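D-psicose 3-epimerase (Agrobacterium tumefaciens, PDB 2HK0) catalyses the C3 epimerisation that interconverts ketohexoses such as D-fructose and D-psicose, with a metal ion playing a pivotal role. Local coordinates at residues D216-A221 / L250-I255; L180-E185 / I209-F214; E170-F175 / T204-I209; R235-K240 / M263-K268; G152-A157 / V193-V198. One frame throughout, in Å; residues are numbered along the deposited sequence.

All five contacts lie in one closed eight-stranded TIM barrel. Contacts 2 and 3 are the most closely joined, their centres about 7 Å apart: they share Ile209, and Arg174 of contact 3 forms a salt bridge with Glu210 of contact 2. Contact 4 meets contact 3 where the Arg235 guanidinium touches the Phe205 ring, and these two hold the acidic residues Glu170 and Glu264, both close to Asp203 at the probable metal site. Contact 1 packs against contact 2 through Ala217 but, with its centre about 22 Å from that of contact 4, joins outer helices. Contact 5 is about 31 Å from contact 4, centre to centre, on the opposite side of the chain's centre.

Contact 1: residues D216-A221 / L250-I255; sequences DAIRTA and LALRDI
Arg219 and Asp254 join the two helices through a salt bridge: Arg219 NH1 donates to Asp254 OD2 at 3.2 Å, with an N-H...O angle of 141°. The oxygen is approached nearly along its C-O axis but lies off the guanidinium plane, and the planes of the two charged groups are turned 47° from each other. The second arm of the arginine is used within its own helix. Its NH2 donates to Asp216 OD1 at 2.9 Å, almost in the guanidinium plane, so one arginine serves two carboxylates and its rotation is limited from both ends. Bends at chi2 and chi3 bring the guanidinium round to this double grip. Near this network stands its counterpart on the second subunit, whose own Arg219 and Asp216 come close to Arg219 and Asp254 here. Pairing each arginine with acids would be expected to moderate this meeting of like charges. On the barrel side of the salt bridges the packing is mainly apolar. Ile218 CG2 stands anti to the backbone N, facing the other helix, and meets Ala251 CB at 3.6 Å, Leu252 CD2 at 3.9 Å and Ile255 CD1 at 3.8 Å. The last backbone donors are met within the helix, Asp254 N by Leu250 O and Ile255 N by Ala251 O (3.0 Å). The two segments run nearly parallel, 16° apart with axes 8.7 Å from each other, on the outside of the barrel; beneath them Ile218 and Leu252 both rest on Phe228 of strand 225-230, and Ile255 packs on Leu225.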
# COMPACT_ATOMS: atom_id res chain seq x y z
N ASP A 216 -5.56 7.37 -10.25
CA ASP A 216 -6.60 8.27 -10.70
C ASP A 216 -6.04 9.51 -11.38
O ASP A 216 -6.61 9.97 -12.36
CB ASP A 216 -7.50 8.72 -9.54
CG ASP A 216 -8.57 7.69 -9.18
OD1 ASP A 216 -8.69 6.66 -9.89
OD2 ASP A 216 -9.29 7.91 -8.18
N ALA A 217 -4.93 10.03 -10.86
CA ALA A 217 -4.33 11.23 -11.44
C ALA A 217 -3.81 10.93 -12.86
O ALA A 217 -3.95 11.74 -13.79
CB ALA A 217 -3.19 11.73 -10.55
N ILE A 218 -3.24 9.74 -13.02
CA ILE A 218 -2.69 9.34 -14.32
C ILE A 218 -3.80 9.12 -15.33
O ILE A 218 -3.70 9.55 -16.48
CB ILE A 218 -1.85 8.06 -14.15
CG1 ILE A 218 -0.56 8.42 -13.41
CG2 ILE A 218 -1.56 7.43 -15.52
CD1 ILE A 218 0.29 7.23 -12.97
N ARG A 219 -4.88 8.48 -14.89
CA ARG A 219 -6.00 8.25 -15.77
C ARG A 219 -6.67 9.58 -16.12
O ARG A 219 -7.16 9.76 -17.23
CB ARG A 219 -7.00 7.32 -15.10
CG ARG A 219 -7.20 6.04 -15.84
CD ARG A 219 -6.88 4.85 -14.98
NE ARG A 219 -7.31 5.05 -13.61
CZ ARG A 219 -6.90 4.30 -12.60
NH1 ARG A 219 -6.05 3.30 -12.83
NH2 ARG A 219 -7.29 4.58 -11.36
N THR A 220 -6.68 10.51 -15.16
CA THR A 220 -7.28 11.83 -15.40
C THR A 220 -6.49 12.52 -16.50
O THR A 220 -7.06 13.13 -17.40
CB THR A 220 -7.25 12.68 -14.11
OG1 THR A 220 -8.20 12.17 -13.18
CG2 THR A 220 -7.59 14.13 -14.41
N ALA A 221 -5.17 12.42 -16.44
CA ALA A 221 -4.32 13.03 -17.47
C ALA A 221 -4.64 12.35 -18.79
O ALA A 221 -4.73 13.00 -19.84
CB ALA A 221 -2.84 12.84 -17.13
N LEU A 250 0.29 0.13 -13.79
CA LEU A 250 -1.02 -0.24 -14.32
C LEU A 250 -1.74 0.95 -14.95
O LEU A 250 -2.33 0.83 -16.02
CB LEU A 250 -1.89 -0.83 -13.20
CG LEU A 250 -2.10 -2.35 -13.08
CD1 LEU A 250 -1.04 -3.12 -13.81
CD2 LEU A 250 -2.13 -2.72 -11.60
N ALA A 251 -1.69 2.10 -14.27
CA ALA A 251 -2.35 3.29 -14.77
C ALA A 251 -1.71 3.74 -16.10
O ALA A 251 -2.42 4.07 -17.05
CB ALA A 251 -2.29 4.41 -13.74
N LEU A 252 -0.38 3.76 -16.16
CA LEU A 252 0.31 4.16 -17.39
C LEU A 252 -0.13 3.22 -18.53
O LEU A 252 -0.40 3.67 -19.64
CB LEU A 252 1.84 4.12 -17.20
CG LEU A 252 2.40 5.17 -16.23
CD1 LEU A 252 3.92 4.99 -16.10
CD2 LEU A 252 2.09 6.59 -16.72
N ARG A 253 -0.23 1.92 -18.24
CA ARG A 253 -0.68 0.99 -19.27
C ARG A 253 -2.17 1.22 -19.61
O ARG A 253 -2.56 1.13 -20.77
CB ARG A 253 -0.44 -0.46 -18.84
CG ARG A 253 0.84 -1.06 -19.43
CD ARG A 253 1.96 -1.28 -18.40
NE ARG A 253 1.65 -2.39 -17.50
CZ ARG A 253 2.23 -2.58 -16.32
NH1 ARG A 253 3.17 -1.75 -15.89
NH2 ARG A 253 1.86 -3.61 -15.56
N ASP A 254 -2.99 1.53 -18.60
CA ASP A 254 -4.42 1.79 -18.83
C ASP A 254 -4.57 2.90 -19.87
O ASP A 254 -5.46 2.84 -20.72
CB ASP A 254 -5.13 2.28 -17.56
CG ASP A 254 -5.52 1.16 -16.61
OD1 ASP A 254 -5.61 -0.01 -17.05
OD2 ASP A 254 -5.75 1.47 -15.40
N ILE A 255 -3.72 3.92 -19.80
CA ILE A 255 -3.84 5.02 -20.76
C ILE A 255 -2.96 4.84 -22.00
O ILE A 255 -2.81 5.78 -22.80
CB ILE A 255 -3.52 6.38 -20.10
CG1 ILE A 255 -2.04 6.46 -19.70
CG2 ILE A 255 -4.40 6.58 -18.89
CD1 ILE A 255 -1.61 7.87 -19.25

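Contact 2: residues L180-E185 / I209-F214; sequences LNTAAE and IEEDSF
The carboxylate of Glu211 is pressed against the start of helix 183-193. Ala183 N donates to Glu211 OE2 at 2.6 Å, a short bond that uses the syn lone pair and has an N-H...O angle of 151°. A bend at chi2 (-73°) turns the acid back toward the helix, and Ala183 CB lies 3.5 Å from the same OE2. Close packing continues next to it, where Asn181 O lies 3.1 Å from Glu210 CB. The looser side is that of OE1: Thr182 OG1 stays 4.0 Å from Glu211 OE1, and a water bridges instead, donating a hydrogen bond to Glu211 OE1 at 2.7 Å and accepting one from Ala184 N. Glu210 sends its carboxylate to Arg174 and to Arg281 of the third subunit, while Asn181 ND2 is taken up by Leu172 O and Asn177 O. Within 180-185, Glu185 OE1 grips Asn181 N at 2.7 Å. Thr182 holds the N-cap position but its side chain makes no capping bond; Glu211 supplies the acceptor, capping the helix start from a distance in sequence. The loop after strand 166-170 is thereby tied to the end of helix 204-210, the short helix after the next strand, in a beta/alpha (TIM) barrel.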
# COMPACT_ATOMS: atom_id res chain seq x y z
N LEU A 180 -1.10 25.14 -10.68
CA LEU A 180 -1.43 23.76 -11.08
C LEU A 180 -0.76 22.81 -10.07
O LEU A 180 0.46 22.62 -10.09
CB LEU A 180 -0.93 23.49 -12.50
CG LEU A 180 -1.31 24.53 -13.58
CD1 LEU A 180 -0.66 24.18 -14.92
CD2 LEU A 180 -2.83 24.56 -13.75
N ASN A 181 -1.57 22.23 -9.17
CA ASN A 181 -1.09 21.32 -8.13
C ASN A 181 -1.64 19.92 -8.30
O ASN A 181 -1.19 18.96 -7.67
CB ASN A 181 -1.53 21.81 -6.76
CG ASN A 181 -0.94 23.15 -6.41
OD1 ASN A 181 -1.65 24.04 -5.95
ND2 ASN A 181 0.36 23.30 -6.64
N THR A 182 -2.61 19.81 -9.19
CA THR A 182 -3.31 18.56 -9.42
C THR A 182 -3.41 18.16 -10.90
O THR A 182 -3.47 19.02 -11.78
CB THR A 182 -4.72 18.75 -8.81
OG1 THR A 182 -4.79 18.11 -7.53
CG2 THR A 182 -5.76 18.32 -9.74
N ALA A 183 -3.43 16.85 -11.18
CA ALA A 183 -3.57 16.40 -12.56
C ALA A 183 -4.86 17.03 -13.16
O ALA A 183 -4.86 17.48 -14.29
CB ALA A 183 -3.64 14.87 -12.61
N ALA A 184 -5.94 17.07 -12.38
CA ALA A 184 -7.20 17.64 -12.86
C ALA A 184 -7.04 19.12 -13.21
O ALA A 184 -7.61 19.59 -14.19
CB ALA A 184 -8.30 17.46 -11.82
N GLU A 185 -6.26 19.84 -12.41
CA GLU A 185 -6.02 21.26 -12.69
C GLU A 185 -5.14 21.37 -13.94
O GLU A 185 -5.33 22.27 -14.76
CB GLU A 185 -5.33 21.94 -11.51
CG GLU A 185 -6.19 22.07 -10.26
CD GLU A 185 -5.47 22.79 -9.13
OE1 GLU A 185 -4.28 22.50 -8.89
OE2 GLU A 185 -6.09 23.65 -8.47
N ILE A 209 2.47 14.38 -2.82
CA ILE A 209 1.97 15.35 -1.87
C ILE A 209 0.51 15.75 -2.14
O ILE A 209 -0.35 15.63 -1.26
CB ILE A 209 2.83 16.62 -1.89
CG1 ILE A 209 4.27 16.29 -1.49
CG2 ILE A 209 2.20 17.70 -0.97
CD1 ILE A 209 5.25 17.44 -1.67
N GLU A 210 0.24 16.17 -3.37
CA GLU A 210 -1.08 16.69 -3.73
C GLU A 210 -2.23 15.76 -4.13
O GLU A 210 -3.38 16.05 -3.83
CB GLU A 210 -0.91 17.72 -4.85
CG GLU A 210 0.08 18.84 -4.52
CD GLU A 210 -0.31 19.63 -3.27
OE1 GLU A 210 -1.49 19.59 -2.87
OE2 GLU A 210 0.58 20.29 -2.69
N GLU A 211 -1.93 14.65 -4.80
CA GLU A 211 -3.00 13.79 -5.30
C GLU A 211 -3.71 12.87 -4.34
O GLU A 211 -3.12 12.32 -3.40
CB GLU A 211 -2.49 12.94 -6.46
CG GLU A 211 -1.84 13.71 -7.62
CD GLU A 211 -2.84 14.48 -8.49
OE1 GLU A 211 -4.07 14.28 -8.32
OE2 GLU A 211 -2.38 15.27 -9.34
N ASP A 212 -4.99 12.69 -4.61
CA ASP A 212 -5.83 11.78 -3.84
C ASP A 212 -5.44 10.33 -4.20
O ASP A 212 -5.39 9.46 -3.32
CB ASP A 212 -7.32 12.01 -4.19
CG ASP A 212 -8.24 11.01 -3.50
OD1 ASP A 212 -8.07 10.78 -2.28
OD2 ASP A 212 -9.13 10.46 -4.18
N SER A 213 -5.15 10.09 -5.47
CA SER A 213 -4.77 8.75 -5.95
C SER A 213 -3.82 8.83 -7.16
O SER A 213 -4.10 9.55 -8.12
CB SER A 213 -6.03 7.97 -6.35
OG SER A 213 -5.71 6.85 -7.17
N PHE A 214 -2.71 8.08 -7.12
CA PHE A 214 -1.74 8.10 -8.22
C PHE A 214 -2.38 7.56 -9.50
O PHE A 214 -2.26 8.17 -10.58
CB PHE A 214 -0.50 7.24 -7.88
CG PHE A 214 0.37 7.82 -6.80
CD1 PHE A 214 0.13 7.53 -5.46
CD2 PHE A 214 1.43 8.66 -7.12
CE1 PHE A 214 0.95 8.07 -4.45
CE2 PHE A 214 2.25 9.19 -6.12
CZ PHE A 214 2.01 8.89 -4.78
O HOH W 1 -6.03 15.14 -10.03

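Contact 3: residues E170-F175 / T204-I209; sequences EVLNRF and TFHMNI
Leu172 and Asn173 hold the His206 ring from different directions. Leu172 CD2 lies over one face, 3.4 Å from the centroid of the His206 ring in a CH-pi contact, and is offset toward NE2. Phe205 CD2 covers the opposite face, so the imidazole is sandwiched. At its edge, Asn173 ND2 donates to His206 ND1 at 3.0 Å with an angle of 136°; the donor lies in the ring plane, although the ring nitrogen is well tilted from the amide plane. The chi1 of Asn173 (72°) places CG between the backbone N and the carbonyl carbon, and this crowded position also lets OD1 accept from Phe175 N at 2.7 Å, forming an Asx turn. Each end of the amide is thus occupied, with ND2 bonded to Glu176 as well, and its orientation is fixed. In His206 a chi1 of -60° brings the ring against the loop, and chi2 turns ND1 to Asn173 and NE2 to a water 2.9 Å from His206 NE2. That water also sits 3.1 Å from Glu170 OE2, which reaches it on an extended chain with its carboxylate nearly perpendicular to the imidazole. Ile209 CD1 packs on the aliphatic part of Asn173, 3.6 Å from Asn173 CB. Arg174 O accepts a hydrogen bond from Trp280 of the third subunit. With Glu170 at the C-terminal end of strand 166-170 and close to Asp203, the arrangement fits the active-site mouth of a TIM barrel, consistent with the acid belonging to the metal site of this family.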
# COMPACT_ATOMS: atom_id res chain seq x y z
N GLU A 170 4.15 20.93 -16.35
CA GLU A 170 4.32 20.13 -15.13
C GLU A 170 3.47 20.57 -13.96
O GLU A 170 3.42 21.75 -13.62
CB GLU A 170 5.80 20.11 -14.72
CG GLU A 170 6.13 19.17 -13.55
CD GLU A 170 7.63 19.06 -13.27
OE1 GLU A 170 8.38 20.00 -13.62
OE2 GLU A 170 8.07 18.04 -12.69
N VAL A 171 2.79 19.59 -13.36
CA VAL A 171 1.93 19.82 -12.19
C VAL A 171 2.88 19.70 -11.00
O VAL A 171 3.58 18.70 -10.87
CB VAL A 171 0.81 18.75 -12.13
CG1 VAL A 171 -0.00 18.89 -10.84
CG2 VAL A 171 -0.12 18.92 -13.34
N LEU A 172 2.91 20.73 -10.15
CA LEU A 172 3.83 20.74 -8.99
C LEU A 172 3.14 20.80 -7.62
O LEU A 172 1.96 21.13 -7.53
CB LEU A 172 4.77 21.94 -9.10
CG LEU A 172 5.66 22.02 -10.34
CD1 LEU A 172 6.31 23.41 -10.39
CD2 LEU A 172 6.72 20.94 -10.27
N ASN A 173 3.89 20.50 -6.56
CA ASN A 173 3.33 20.54 -5.22
C ASN A 173 3.16 21.98 -4.73
O ASN A 173 3.82 22.89 -5.23
CB ASN A 173 4.20 19.74 -4.25
CG ASN A 173 5.51 20.43 -3.93
OD1 ASN A 173 5.54 21.46 -3.23
ND2 ASN A 173 6.61 19.89 -4.45
N ARG A 174 2.29 22.18 -3.75
CA ARG A 174 2.00 23.50 -3.20
C ARG A 174 3.20 24.38 -2.84
O ARG A 174 3.11 25.61 -2.89
CB ARG A 174 1.11 23.35 -1.96
CG ARG A 174 1.83 22.68 -0.80
CD ARG A 174 0.83 22.35 0.31
NE ARG A 174 -0.19 21.42 -0.19
CZ ARG A 174 -1.33 21.17 0.44
NH1 ARG A 174 -1.59 21.78 1.59
NH2 ARG A 174 -2.22 20.35 -0.10
N PHE A 175 4.31 23.78 -2.45
CA PHE A 175 5.49 24.57 -2.07
C PHE A 175 6.24 25.18 -3.25
O PHE A 175 7.02 26.11 -3.07
CB PHE A 175 6.45 23.70 -1.24
CG PHE A 175 5.83 23.15 0.02
CD1 PHE A 175 5.69 23.96 1.15
CD2 PHE A 175 5.38 21.83 0.08
CE1 PHE A 175 5.11 23.45 2.33
CE2 PHE A 175 4.80 21.32 1.23
CZ PHE A 175 4.66 22.13 2.37
N THR A 204 5.99 11.86 -9.90
CA THR A 204 5.64 11.13 -8.68
C THR A 204 5.95 11.87 -7.39
O THR A 204 5.20 11.75 -6.44
CB THR A 204 6.28 9.73 -8.63
OG1 THR A 204 7.70 9.82 -8.77
CG2 THR A 204 5.70 8.87 -9.75
N PHE A 205 7.03 12.64 -7.37
CA PHE A 205 7.37 13.40 -6.17
C PHE A 205 6.27 14.40 -5.81
O PHE A 205 5.90 14.55 -4.63
CB PHE A 205 8.70 14.14 -6.38
CG PHE A 205 9.05 15.12 -5.26
CD1 PHE A 205 9.40 14.67 -3.99
CD2 PHE A 205 9.02 16.49 -5.50
CE1 PHE A 205 9.72 15.57 -2.96
CE2 PHE A 205 9.34 17.42 -4.47
CZ PHE A 205 9.69 16.95 -3.20
N HIS A 206 5.73 15.07 -6.82
CA HIS A 206 4.70 16.09 -6.60
C HIS A 206 3.34 15.44 -6.38
O HIS A 206 2.55 15.90 -5.55
CB HIS A 206 4.66 17.05 -7.80
CG HIS A 206 5.96 17.76 -8.04
ND1 HIS A 206 6.50 18.62 -7.12
CD2 HIS A 206 6.83 17.72 -9.08
CE1 HIS A 206 7.65 19.09 -7.58
NE2 HIS A 206 7.87 18.56 -8.76
N MSE A 207 3.07 14.39 -7.13
CA MSE A 207 1.80 13.68 -6.96
C MSE A 207 1.70 13.14 -5.53
O MSE A 207 0.62 13.12 -4.93
CB MSE A 207 1.72 12.50 -7.94
CG MSE A 207 1.70 12.84 -9.40
SE MSE A 207 1.61 11.16 -10.42
CE MSE A 207 3.42 10.92 -10.79
N ASN A 208 2.83 12.69 -4.98
CA ASN A 208 2.86 12.12 -3.63
C ASN A 208 2.31 13.08 -2.59
O ASN A 208 1.74 12.66 -1.59
CB ASN A 208 4.29 11.73 -3.24
CG ASN A 208 4.35 10.98 -1.92
OD1 ASN A 208 3.77 9.90 -1.79
ND2 ASN A 208 5.02 11.55 -0.93
N ILE A 209 2.47 14.38 -2.82
CA ILE A 209 1.97 15.35 -1.87
C ILE A 209 0.51 15.75 -2.14
O ILE A 209 -0.35 15.63 -1.26
CB ILE A 209 2.83 16.62 -1.89
CG1 ILE A 209 4.27 16.29 -1.49
CG2 ILE A 209 2.20 17.70 -0.97
CD1 ILE A 209 5.25 17.44 -1.67
O HOH W 2 10.16 18.72 -10.50

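Contact 4: residues R235-K240 / M263-K268; sequences RRVPGK and MEPFVK
Arg235 opens the segment and buries more than any other residue of the contact. Phe266 CD2 stands over the centre of one face of its guanidinium, 3.9 Å from Arg235 CZ, with the two planes 77° apart, while NH1 reaches Glu264 OE1 at 3.3 Å in a salt bridge whose hydrogen bond is weak. The backbone holds too: Phe266 N donates to Arg235 O at 3.0 Å, in the carbonyl plane, and Pro265 CA approaches the same oxygen at 3.3 Å. On the opposite face of the guanidinium Phe205 adds a cation-pi contact. Arg236 turns away, with CA 3.7 Å from Val267 CG1 and its head group going to Asn234 and to Asp212 of the third subunit. Val237 sets CG1 against Pro265 CB at 3.7 Å, and Pro238 lays CD on Met263 CB at 3.8 Å. From Val237 the chain folds into a type II beta turn to Lys240; Gly239 occupies the third position at phi 105°, where a side chain would jam against the preceding carbonyl O. One segment lies in the loop after strand 225-230, the other runs out of the end of strand 260-263, both at the catalytic mouth of a TIM barrel. There Glu264 is also near His229 and Asp203, consistent with the metal site of this family.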
# COMPACT_ATOMS: atom_id res chain seq x y z
N ARG A 235 12.83 11.67 -3.06
CA ARG A 235 13.68 11.81 -4.25
C ARG A 235 14.80 10.83 -4.52
O ARG A 235 15.70 11.13 -5.30
CB ARG A 235 14.26 13.23 -4.31
CG ARG A 235 13.21 14.31 -4.16
CD ARG A 235 12.73 14.73 -5.51
NE ARG A 235 12.68 16.17 -5.57
CZ ARG A 235 12.36 16.87 -6.65
NH1 ARG A 235 12.07 16.26 -7.79
NH2 ARG A 235 12.34 18.19 -6.57
N ARG A 236 14.77 9.67 -3.86
CA ARG A 236 15.77 8.65 -4.14
C ARG A 236 15.35 8.02 -5.47
O ARG A 236 14.24 8.28 -5.96
CB ARG A 236 15.76 7.58 -3.05
CG ARG A 236 16.36 8.05 -1.71
CD ARG A 236 16.13 6.97 -0.66
NE ARG A 236 14.71 6.92 -0.36
CZ ARG A 236 14.09 5.90 0.22
NH1 ARG A 236 14.78 4.82 0.58
NH2 ARG A 236 12.79 5.99 0.45
N VAL A 237 16.22 7.21 -6.06
CA VAL A 237 15.90 6.58 -7.33
C VAL A 237 14.74 5.62 -7.15
O VAL A 237 14.54 5.03 -6.09
CB VAL A 237 17.11 5.82 -7.90
CG1 VAL A 237 18.32 6.74 -8.01
CG2 VAL A 237 17.43 4.63 -7.03
N PRO A 238 13.93 5.46 -8.21
CA PRO A 238 12.78 4.56 -8.17
C PRO A 238 13.16 3.14 -7.75
O PRO A 238 14.15 2.58 -8.22
CB PRO A 238 12.27 4.61 -9.60
CG PRO A 238 12.59 6.05 -10.01
CD PRO A 238 14.01 6.19 -9.49
N GLY A 239 12.38 2.57 -6.84
CA GLY A 239 12.65 1.23 -6.37
C GLY A 239 13.25 1.19 -4.97
O GLY A 239 13.24 0.13 -4.32
N LYS A 240 13.78 2.32 -4.50
CA LYS A 240 14.38 2.38 -3.16
C LYS A 240 13.30 2.59 -2.09
O LYS A 240 13.55 2.37 -0.89
CB LYS A 240 15.36 3.56 -3.07
CG LYS A 240 16.60 3.48 -3.96
CD LYS A 240 17.65 2.57 -3.34
CE LYS A 240 19.03 2.77 -3.99
NZ LYS A 240 20.02 1.86 -3.34
N MSE A 263 13.63 9.40 -14.63
CA MSE A 263 13.82 9.41 -13.18
C MSE A 263 14.60 10.70 -12.89
O MSE A 263 15.56 11.04 -13.58
CB MSE A 263 14.59 8.18 -12.69
CG MSE A 263 15.95 7.95 -13.32
SE MSE A 263 16.68 6.28 -12.59
CE MSE A 263 15.46 4.99 -13.37
N GLU A 264 14.17 11.43 -11.87
CA GLU A 264 14.76 12.71 -11.50
C GLU A 264 15.21 12.63 -10.04
O GLU A 264 14.69 13.33 -9.18
CB GLU A 264 13.69 13.79 -11.69
CG GLU A 264 14.11 15.21 -11.42
CD GLU A 264 12.94 16.18 -11.61
OE1 GLU A 264 11.85 15.88 -11.09
OE2 GLU A 264 13.12 17.22 -12.27
N PRO A 265 16.21 11.79 -9.76
CA PRO A 265 16.66 11.68 -8.37
C PRO A 265 17.62 12.78 -7.92
O PRO A 265 18.48 13.22 -8.67
CB PRO A 265 17.26 10.28 -8.32
CG PRO A 265 17.85 10.11 -9.71
CD PRO A 265 16.91 10.83 -10.65
N PHE A 266 17.44 13.21 -6.68
CA PHE A 266 18.30 14.23 -6.09
C PHE A 266 18.62 13.70 -4.69
O PHE A 266 17.80 13.80 -3.77
CB PHE A 266 17.55 15.57 -6.01
CG PHE A 266 17.32 16.25 -7.35
CD1 PHE A 266 18.39 16.81 -8.06
CD2 PHE A 266 16.03 16.36 -7.88
CE1 PHE A 266 18.17 17.48 -9.28
CE2 PHE A 266 15.80 17.02 -9.09
CZ PHE A 266 16.88 17.59 -9.80
N VAL A 267 19.81 13.12 -4.55
CA VAL A 267 20.22 12.52 -3.30
C VAL A 267 21.53 13.09 -2.70
O VAL A 267 21.98 12.62 -1.66
CB VAL A 267 20.37 10.98 -3.48
CG1 VAL A 267 19.03 10.36 -3.95
CG2 VAL A 267 21.47 10.69 -4.50
N LYS A 268 22.10 14.10 -3.35
CA LYS A 268 23.34 14.71 -2.87
C LYS A 268 23.18 16.12 -2.30
O LYS A 268 22.58 16.99 -2.93
CB LYS A 268 24.38 14.73 -3.99
CG LYS A 268 24.90 13.35 -4.39
CD LYS A 268 25.74 12.72 -3.27
CE LYS A 268 26.33 11.37 -3.70
NZ LYS A 268 27.29 10.78 -2.70

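Contact 5: residues G152-A157 / V193-V198; sequences GINGIA and VGKNNV
Ile153 and Ala157 face the end of helix 183-193 and the turn after it, and most of their contact with it is apolar. Ile153 CG2 lies 3.9 Å from both Val193 CG2 and Val198 CG2, its methyl touching both valines. One turn on, Ala157 CB meets Lys195 CG at 3.5 Å and Val198 CG2 at 4.0 Å. The aliphatic chain of the lysine, bent at chi2 (-73°), runs past this methyl, and its CE comes 3.7 Å from Asn154 O. One hydrogen bond is well defined: Asn197 ND2 donates to Ala157 O at 3.0 Å and 156°. Ala157 O lies near the amide plane of Asn197, while the donor is tilted from the carbonyl plane, and the same nitrogen also serves Ile165 O, so two backbone oxygens share it. A chi1 of 66° points the Asn197 amide back toward the helix. Ionic pairing lies just beyond the helical segment, where Lys195 NZ forms a salt bridge with Asp158. Gly194, with positive phi, ends the preceding helix, and a type I beta turn from Lys195 to Val198 leads into strand 198-203. Helix 142-162 is thus bound to the lead-in of that strand by methyls on the inside, by a buried amide and, farther out, by a lysine, so that the turn packs through methyl and methylene groups while the amide N-H groups and the ammonium each have partners.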
# COMPACT_ATOMS: atom_id res chain seq x y z
N GLY A 152 -0.10 33.01 -22.41
CA GLY A 152 1.31 32.94 -22.79
C GLY A 152 1.67 31.62 -23.47
O GLY A 152 2.41 31.61 -24.46
N ILE A 153 1.16 30.50 -22.96
CA ILE A 153 1.47 29.19 -23.55
C ILE A 153 0.82 29.06 -24.92
O ILE A 153 1.43 28.60 -25.88
CB ILE A 153 0.96 28.03 -22.63
CG1 ILE A 153 1.79 27.98 -21.34
CG2 ILE A 153 1.05 26.70 -23.37
CD1 ILE A 153 3.28 27.69 -21.54
N ASN A 154 -0.44 29.48 -25.00
CA ASN A 154 -1.16 29.45 -26.25
C ASN A 154 -0.32 30.20 -27.31
O ASN A 154 -0.17 29.74 -28.44
CB ASN A 154 -2.52 30.14 -26.06
CG ASN A 154 -3.32 30.23 -27.34
OD1 ASN A 154 -4.15 29.38 -27.64
ND2 ASN A 154 -3.06 31.27 -28.10
N GLY A 155 0.24 31.34 -26.91
CA GLY A 155 1.04 32.16 -27.81
C GLY A 155 2.39 31.67 -28.30
O GLY A 155 2.95 32.26 -29.22
N ILE A 156 2.95 30.62 -27.69
CA ILE A 156 4.23 30.10 -28.17
C ILE A 156 4.04 28.70 -28.75
O ILE A 156 4.96 28.13 -29.34
CB ILE A 156 5.31 30.00 -27.05
CG1 ILE A 156 4.77 29.21 -25.85
CG2 ILE A 156 5.75 31.39 -26.60
CD1 ILE A 156 5.87 28.69 -24.93
N ALA A 157 2.83 28.16 -28.60
CA ALA A 157 2.55 26.80 -29.06
C ALA A 157 2.81 26.55 -30.54
O ALA A 157 3.42 25.53 -30.90
CB ALA A 157 1.11 26.42 -28.72
N VAL A 193 -5.78 26.01 -23.05
CA VAL A 193 -4.81 26.48 -24.01
C VAL A 193 -5.30 26.13 -25.41
O VAL A 193 -5.13 26.92 -26.34
CB VAL A 193 -3.41 25.86 -23.77
CG1 VAL A 193 -2.52 26.10 -24.99
CG2 VAL A 193 -2.77 26.52 -22.52
N GLY A 194 -5.90 24.95 -25.55
CA GLY A 194 -6.44 24.51 -26.83
C GLY A 194 -5.46 24.31 -27.98
O GLY A 194 -5.73 24.71 -29.11
N LYS A 195 -4.32 23.71 -27.70
CA LYS A 195 -3.33 23.46 -28.73
C LYS A 195 -2.98 21.98 -28.71
O LYS A 195 -2.82 21.38 -27.65
CB LYS A 195 -2.10 24.32 -28.48
CG LYS A 195 -2.35 25.83 -28.64
CD LYS A 195 -2.52 26.22 -30.10
CE LYS A 195 -2.69 27.73 -30.27
NZ LYS A 195 -2.70 28.12 -31.71
N ASN A 196 -2.87 21.40 -29.89
CA ASN A 196 -2.56 19.98 -30.01
C ASN A 196 -1.21 19.55 -29.46
O ASN A 196 -1.04 18.39 -29.11
CB ASN A 196 -2.66 19.53 -31.46
CG ASN A 196 -4.03 19.76 -32.05
OD1 ASN A 196 -5.04 19.53 -31.37
ND2 ASN A 196 -4.08 20.19 -33.30
N ASN A 197 -0.26 20.48 -29.40
CA ASN A 197 1.07 20.11 -28.92
C ASN A 197 1.39 20.58 -27.50
O ASN A 197 2.56 20.72 -27.14
CB ASN A 197 2.15 20.62 -29.90
CG ASN A 197 2.21 22.14 -29.96
OD1 ASN A 197 1.19 22.81 -29.99
ND2 ASN A 197 3.42 22.67 -30.00
N VAL A 198 0.35 20.86 -26.71
CA VAL A 198 0.54 21.26 -25.32
C VAL A 198 -0.08 20.11 -24.53
O VAL A 198 -1.25 19.76 -24.73
CB VAL A 198 -0.14 22.61 -24.99
CG1 VAL A 198 0.01 22.92 -23.51
CG2 VAL A 198 0.51 23.73 -25.83